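Local coordinates for protein glutaconate CoA-transferase subunit A (Acidaminococcus fermentans, PDB 1POI) that transfers the coenzyme A group from acetyl-CoA to glutaconate or (R)-2-hydroxyglutarate in the breakdown of glutamate, at residues L6-I20 with A33-T47. Numbering follows the deposited sequence.
Sequences LKDAIAKYVHSGDHI and AAVFEILRQGITDLT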
loop_
_atom_site.group_PDB
_atom_site.type_symbol
_atom_site.label_atom_id
_atom_site.label_comp_id
_atom_site.label_asym_id
_atom_site.label_seq_id
_atom_site.Cartn_x
_atom_site.Cartn_y
_atom_site.Cartn_z
ATOM N N LEU A 6 11.213 -12.671 26.774
ATOM C CA LEU A 6 12.116 -13.627 26.155
ATOM C C LEU A 6 12.746 -14.558 27.180
ATOM O O LEU A 6 13.276 -15.605 26.808
ATOM C CB LEU A 6 13.190 -12.918 25.310
ATOM C CG LEU A 6 14.180 -13.846 24.601
ATOM C CD1 LEU A 6 13.429 -14.798 23.719
ATOM C CD2 LEU A 6 15.202 -13.091 23.790
ATOM N N LYS A 7 12.707 -14.192 28.464
ATOM C CA LYS A 7 13.290 -15.056 29.498
ATOM C C LYS A 7 12.296 -16.149 29.833
ATOM O O LYS A 7 12.610 -17.340 29.766
ATOM C CB LYS A 7 13.650 -14.285 30.774
ATOM C CG LYS A 7 14.160 -15.210 31.896
ATOM C CD LYS A 7 14.706 -14.460 33.099
ATOM C CE LYS A 7 16.069 -13.816 32.812
ATOM N NZ LYS A 7 17.168 -14.778 32.456
ATOM N N ASP A 8 11.087 -15.723 30.162
ATOM C CA ASP A 8 10.012 -16.635 30.482
ATOM C C ASP A 8 9.766 -17.643 29.351
ATOM O O ASP A 8 9.840 -18.865 29.563
ATOM C CB ASP A 8 8.746 -15.842 30.784
ATOM C CG ASP A 8 8.874 -14.988 32.045
ATOM O OD1 ASP A 8 9.704 -15.313 32.940
ATOM O OD2 ASP A 8 8.128 -13.990 32.154
ATOM N N ALA A 9 9.576 -17.135 28.138
ATOM C CA ALA A 9 9.317 -17.976 26.978
ATOM C C ALA A 9 10.384 -19.028 26.765
ATOM O O ALA A 9 10.093 -20.207 26.671
ATOM C CB ALA A 9 9.163 -17.120 25.738
ATOM N N ILE A 10 11.628 -18.608 26.682
ATOM C CA ILE A 10 12.724 -19.551 26.485
ATOM C C ILE A 10 12.795 -20.654 27.556
ATOM O O ILE A 10 13.100 -21.815 27.254
ATOM C CB ILE A 10 14.051 -18.783 26.437
ATOM C CG1 ILE A 10 14.138 -18.028 25.103
ATOM C CG2 ILE A 10 15.227 -19.710 26.731
ATOM C CD1 ILE A 10 14.356 -18.924 23.840
ATOM N N ALA A 11 12.537 -20.268 28.805
ATOM C CA ALA A 11 12.578 -21.185 29.940
ATOM C C ALA A 11 11.481 -22.235 29.860
ATOM O O ALA A 11 11.701 -23.409 30.161
ATOM C CB ALA A 11 12.441 -20.413 31.220
ATOM N N LYS A 12 10.288 -21.782 29.494
ATOM C CA LYS A 12 9.129 -22.645 29.371
ATOM C C LYS A 12 9.175 -23.592 28.177
ATOM O O LYS A 12 9.046 -24.800 28.350
ATOM C CB LYS A 12 7.861 -21.799 29.330
ATOM C CG LYS A 12 6.591 -22.595 29.275
ATOM C CD LYS A 12 5.387 -21.696 29.540
ATOM C CE LYS A 12 4.067 -22.480 29.547
ATOM N NZ LYS A 12 2.908 -21.622 29.962
ATOM N N TYR A 13 9.423 -23.075 26.977
ATOM C CA TYR A 13 9.427 -23.926 25.783
ATOM C C TYR A 13 10.750 -24.515 25.320
ATOM O O TYR A 13 10.750 -25.297 24.367
ATOM C CB TYR A 13 8.753 -23.207 24.614
ATOM C CG TYR A 13 7.395 -22.684 24.955
ATOM C CD1 TYR A 13 6.283 -23.526 24.943
ATOM C CD2 TYR A 13 7.221 -21.378 25.371
ATOM C CE1 TYR A 13 5.023 -23.079 25.346
ATOM C CE2 TYR A 13 5.961 -20.912 25.778
ATOM C CZ TYR A 13 4.873 -21.774 25.762
ATOM O OH TYR A 13 3.628 -21.338 26.166
ATOM N N VAL A 14 11.880 -24.126 25.914
ATOM C CA VAL A 14 13.154 -24.706 25.479
ATOM C C VAL A 14 13.772 -25.416 26.669
ATOM O O VAL A 14 13.672 -24.931 27.813
ATOM C CB VAL A 14 14.128 -23.658 24.886
ATOM C CG1 VAL A 14 15.135 -24.336 23.921
ATOM C CG2 VAL A 14 13.341 -22.590 24.136
ATOM N N HIS A 15 14.380 -26.577 26.396
ATOM C CA HIS A 15 14.976 -27.451 27.420
ATOM C C HIS A 15 16.178 -28.161 26.840
ATOM O O HIS A 15 16.212 -28.453 25.639
ATOM C CB HIS A 15 13.985 -28.570 27.819
ATOM C CG HIS A 15 12.602 -28.086 28.122
ATOM N ND1 HIS A 15 12.278 -27.427 29.289
ATOM C CD2 HIS A 15 11.471 -28.104 27.380
ATOM C CE1 HIS A 15 11.011 -27.050 29.252
ATOM N NE2 HIS A 15 10.498 -27.447 28.103
ATOM N N SER A 16 17.137 -28.497 27.694
ATOM C CA SER A 16 18.306 -29.232 27.237
ATOM C C SER A 16 17.754 -30.555 26.703
ATOM O O SER A 16 16.667 -30.983 27.114
ATOM C CB SER A 16 19.260 -29.493 28.399
ATOM O OG SER A 16 19.520 -28.306 29.118
ATOM N N GLY A 17 18.502 -31.230 25.837
ATOM C CA GLY A 17 18.001 -32.470 25.262
ATOM C C GLY A 17 17.275 -32.212 23.939
ATOM O O GLY A 17 17.500 -32.916 22.943
ATOM N N ASP A 18 16.460 -31.156 23.906
ATOM C CA ASP A 18 15.689 -30.774 22.727
ATOM C C ASP A 18 16.347 -30.799 21.362
ATOM O O ASP A 18 17.535 -30.495 21.205
ATOM C CB ASP A 18 15.149 -29.382 22.909
ATOM C CG ASP A 18 13.952 -29.356 23.743
ATOM O OD1 ASP A 18 13.220 -30.355 23.737
ATOM O OD2 ASP A 18 13.706 -28.328 24.388
ATOM N N HIS A 19 15.538 -31.152 20.371
ATOM C CA HIS A 19 15.931 -31.154 18.967
ATOM C C HIS A 19 15.322 -29.824 18.558
ATOM O O HIS A 19 14.084 -29.710 18.524
ATOM C CB HIS A 19 15.204 -32.255 18.192
ATOM C CG HIS A 19 15.497 -32.261 16.721
ATOM N ND1 HIS A 19 15.085 -31.256 15.870
ATOM C CD2 HIS A 19 16.159 -33.161 15.948
ATOM C CE1 HIS A 19 15.484 -31.540 14.638
ATOM N NE2 HIS A 19 16.137 -32.690 14.659
ATOM N N ILE A 20 16.165 -28.815 18.330
ATOM C CA ILE A 20 15.687 -27.477 17.955
ATOM C C ILE A 20 15.917 -27.186 16.483
ATOM O O ILE A 20 16.622 -27.924 15.778
ATOM C CB ILE A 20 16.440 -26.345 18.712
ATOM C CG1 ILE A 20 17.942 -26.456 18.463
ATOM C CG2 ILE A 20 16.106 -26.346 20.180
ATOM C CD1 ILE A 20 18.699 -25.280 18.978
ATOM N N ALA A 33 18.552 -12.511 19.329
ATOM C CA ALA A 33 18.175 -12.193 20.713
ATOM C C ALA A 33 17.948 -13.481 21.497
ATOM O O ALA A 33 18.521 -13.673 22.569
ATOM C CB ALA A 33 16.930 -11.333 20.760
ATOM N N ALA A 34 17.203 -14.395 20.874
ATOM C CA ALA A 34 16.859 -15.695 21.440
ATOM C C ALA A 34 18.087 -16.560 21.652
ATOM O O ALA A 34 18.270 -17.105 22.734
ATOM C CB ALA A 34 15.878 -16.417 20.537
ATOM N N VAL A 35 18.907 -16.730 20.623
ATOM C CA VAL A 35 20.095 -17.551 20.775
ATOM C C VAL A 35 20.925 -17.051 21.951
ATOM O O VAL A 35 21.675 -17.803 22.574
ATOM C CB VAL A 35 20.908 -17.598 19.483
ATOM C CG1 VAL A 35 22.335 -18.102 19.741
ATOM C CG2 VAL A 35 20.224 -18.514 18.519
ATOM N N PHE A 36 20.747 -15.792 22.307
ATOM C CA PHE A 36 21.485 -15.269 23.433
ATOM C C PHE A 36 20.949 -15.818 24.736
ATOM O O PHE A 36 21.724 -16.207 25.592
ATOM C CB PHE A 36 21.470 -13.738 23.449
ATOM C CG PHE A 36 22.639 -13.127 22.747
ATOM C CD1 PHE A 36 23.306 -13.829 21.750
ATOM C CD2 PHE A 36 23.095 -11.857 23.101
ATOM C CE1 PHE A 36 24.424 -13.287 21.111
ATOM C CE2 PHE A 36 24.220 -11.305 22.467
ATOM C CZ PHE A 36 24.882 -12.027 21.468
ATOM N N GLU A 37 19.628 -15.864 24.875
ATOM C CA GLU A 37 18.985 -16.357 26.091
ATOM C C GLU A 37 19.201 -17.878 26.270
ATOM O O GLU A 37 19.375 -18.370 27.390
ATOM C CB GLU A 37 17.506 -16.006 26.086
ATOM C CG GLU A 37 16.850 -16.184 27.433
ATOM C CD GLU A 37 17.099 -15.032 28.408
ATOM O OE1 GLU A 37 17.642 -13.974 27.997
ATOM O OE2 GLU A 37 16.707 -15.172 29.593
ATOM N N ILE A 38 19.205 -18.620 25.174
ATOM C CA ILE A 38 19.460 -20.042 25.252
ATOM C C ILE A 38 20.805 -20.192 25.967
ATOM O O ILE A 38 20.891 -20.819 27.024
ATOM C CB ILE A 38 19.489 -20.670 23.841
ATOM C CG1 ILE A 38 18.057 -20.894 23.342
ATOM C CG2 ILE A 38 20.282 -21.943 23.827
ATOM C CD1 ILE A 38 17.954 -21.336 21.864
ATOM N N LEU A 39 21.839 -19.539 25.454
ATOM C CA LEU A 39 23.172 -19.601 26.079
ATOM C C LEU A 39 23.153 -19.122 27.529
ATOM O O LEU A 39 23.592 -19.822 28.452
ATOM C CB LEU A 39 24.169 -18.735 25.313
ATOM C CG LEU A 39 24.688 -19.318 24.020
ATOM C CD1 LEU A 39 25.707 -18.381 23.435
ATOM C CD2 LEU A 39 25.315 -20.651 24.301
ATOM N N ARG A 40 22.627 -17.919 27.706
ATOM C CA ARG A 40 22.530 -17.283 29.005
ATOM C C ARG A 40 21.808 -18.170 30.015
ATOM O O ARG A 40 21.991 -18.013 31.217
ATOM C CB ARG A 40 21.797 -15.938 28.851
ATOM C CG ARG A 40 21.982 -14.931 29.973
ATOM C CD ARG A 40 21.252 -13.626 29.686
ATOM N NE ARG A 40 21.856 -12.948 28.546
ATOM C CZ ARG A 40 21.172 -12.382 27.555
ATOM N NH1 ARG A 40 19.849 -12.398 27.558
ATOM N NH2 ARG A 40 21.815 -11.835 26.534
ATOM N N GLN A 41 21.001 -19.114 29.544
ATOM C CA GLN A 41 20.267 -19.960 30.478
ATOM C C GLN A 41 20.885 -21.323 30.808
ATOM O O GLN A 41 20.324 -22.104 31.568
ATOM C CB GLN A 41 18.806 -20.083 30.049
ATOM C CG GLN A 41 17.994 -18.845 30.364
ATOM C CD GLN A 41 16.526 -19.100 30.269
ATOM O OE1 GLN A 41 16.054 -20.169 30.639
ATOM N NE2 GLN A 41 15.780 -18.127 29.776
ATOM N N GLY A 42 22.071 -21.582 30.281
ATOM C CA GLY A 42 22.716 -22.839 30.554
ATOM C C GLY A 42 22.030 -23.971 29.823
ATOM O O GLY A 42 22.238 -25.147 30.150
ATOM N N ILE A 43 21.216 -23.646 28.824
ATOM C CA ILE A 43 20.537 -24.686 28.062
ATOM C C ILE A 43 21.611 -25.427 27.300
ATOM O O ILE A 43 22.522 -24.792 26.783
ATOM C CB ILE A 43 19.497 -24.084 27.162
ATOM C CG1 ILE A 43 18.279 -23.766 28.023
ATOM C CG2 ILE A 43 19.161 -25.029 26.025
ATOM C CD1 ILE A 43 17.381 -22.745 27.450
ATOM N N THR A 44 21.539 -26.757 27.266
ATOM C CA THR A 44 22.586 -27.528 26.613
ATOM C C THR A 44 22.118 -28.864 26.029
ATOM O O THR A 44 20.939 -29.218 26.102
ATOM C CB THR A 44 23.741 -27.738 27.641
ATOM O OG1 THR A 44 24.751 -28.633 27.125
ATOM C CG2 THR A 44 23.175 -28.254 28.971
ATOM N N ASP A 45 23.056 -29.601 25.450
ATOM C CA ASP A 45 22.773 -30.903 24.865
ATOM C C ASP A 45 21.574 -30.838 23.925
ATOM O O ASP A 45 20.584 -31.553 24.081
ATOM C CB ASP A 45 22.585 -31.974 25.961
ATOM C CG ASP A 45 23.918 -32.548 26.460
ATOM O OD1 ASP A 45 24.575 -33.286 25.684
ATOM O OD2 ASP A 45 24.311 -32.269 27.626
ATOM N N LEU A 46 21.678 -29.916 22.977
ATOM C CA LEU A 46 20.681 -29.680 21.949
ATOM C C LEU A 46 21.145 -30.392 20.680
ATOM O O LEU A 46 22.350 -30.598 20.460
ATOM C CB LEU A 46 20.633 -28.183 21.664
ATOM C CG LEU A 46 19.782 -27.202 22.472
ATOM C CD1 LEU A 46 19.481 -27.716 23.853
ATOM C CD2 LEU A 46 20.507 -25.856 22.509
ATOM N N THR A 47 20.190 -30.816 19.871
ATOM C CA THR A 47 20.496 -31.446 18.589
ATOM C C THR A 47 19.681 -30.580 17.626
ATOM O O THR A 47 18.771 -29.837 18.055
ATOM C CB THR A 47 20.044 -32.978 18.537
ATOM O OG1 THR A 47 20.987 -33.798 19.229
ATOM C CG2 THR A 47 19.981 -33.510 17.136
#
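Glu-37 and Lys-7 both set CG opposite the backbone N (chi1 -166° and 176°). Beyond this, Glu-37 bends at CG, and Lys-7 folds back at its far end. The two chains cross at about a right angle, and Lys-7 NZ reaches Glu-37 OE2 at 2.9 Å on the syn side of the carboxylate. Gln-41 keeps its chain extended past CG and brings its amide to the same oxygen. Its NE2 meets the anti lone pair of Glu-37 OE2 at 3.1 Å. The same NE2 also donates to Lys-7 O at 3.3 Å, close to its own amide plane, although that carbonyl already accepts Ala-11 N of the helix. Arg-40 adds a salt bridge to Glu-37 OE1. Replacing Glu-37 with an alanine would probably leave Lys-7 and Arg-40 without their shared carboxylate and the Gln-41 amide with one fewer acceptor, held by Lys-7 O.

Next to this polar group, Ile-10 is wedged between helix 32-40 and the turn after it. Its CG2 lies 3.8 Å from Ile-43 CD1, while its CD1 faces Ala-34 and Ile-38. Leu-6 CD2 packs on Ala-33. The axes of helices 6-13 and 33-40 cross at -63°. Gly-42 closes helix 32-40 with a Schellman motif. Thr-44 N then donates to Ser-16 OG at 3.1 Å. Strands 19-22 and 46-49 pair in parallel: Thr-47 N bonds to Asp-18 O at 3.0 Å and Ile-20 N to Thr-47 O at 2.8 Å. Ile-20 CD1 rests on Leu-46 CD2. Strand 19-22, helix 32-40 and strand 46-49 form a beta-alpha-beta unit of the parallel sheet.

Apolar packing joins the helices, and backbone bonds join the strands. The Glu-37 carboxylate, probably ionised, adds a link between helices through Lys-7, flanked by Arg-40 of its own helix.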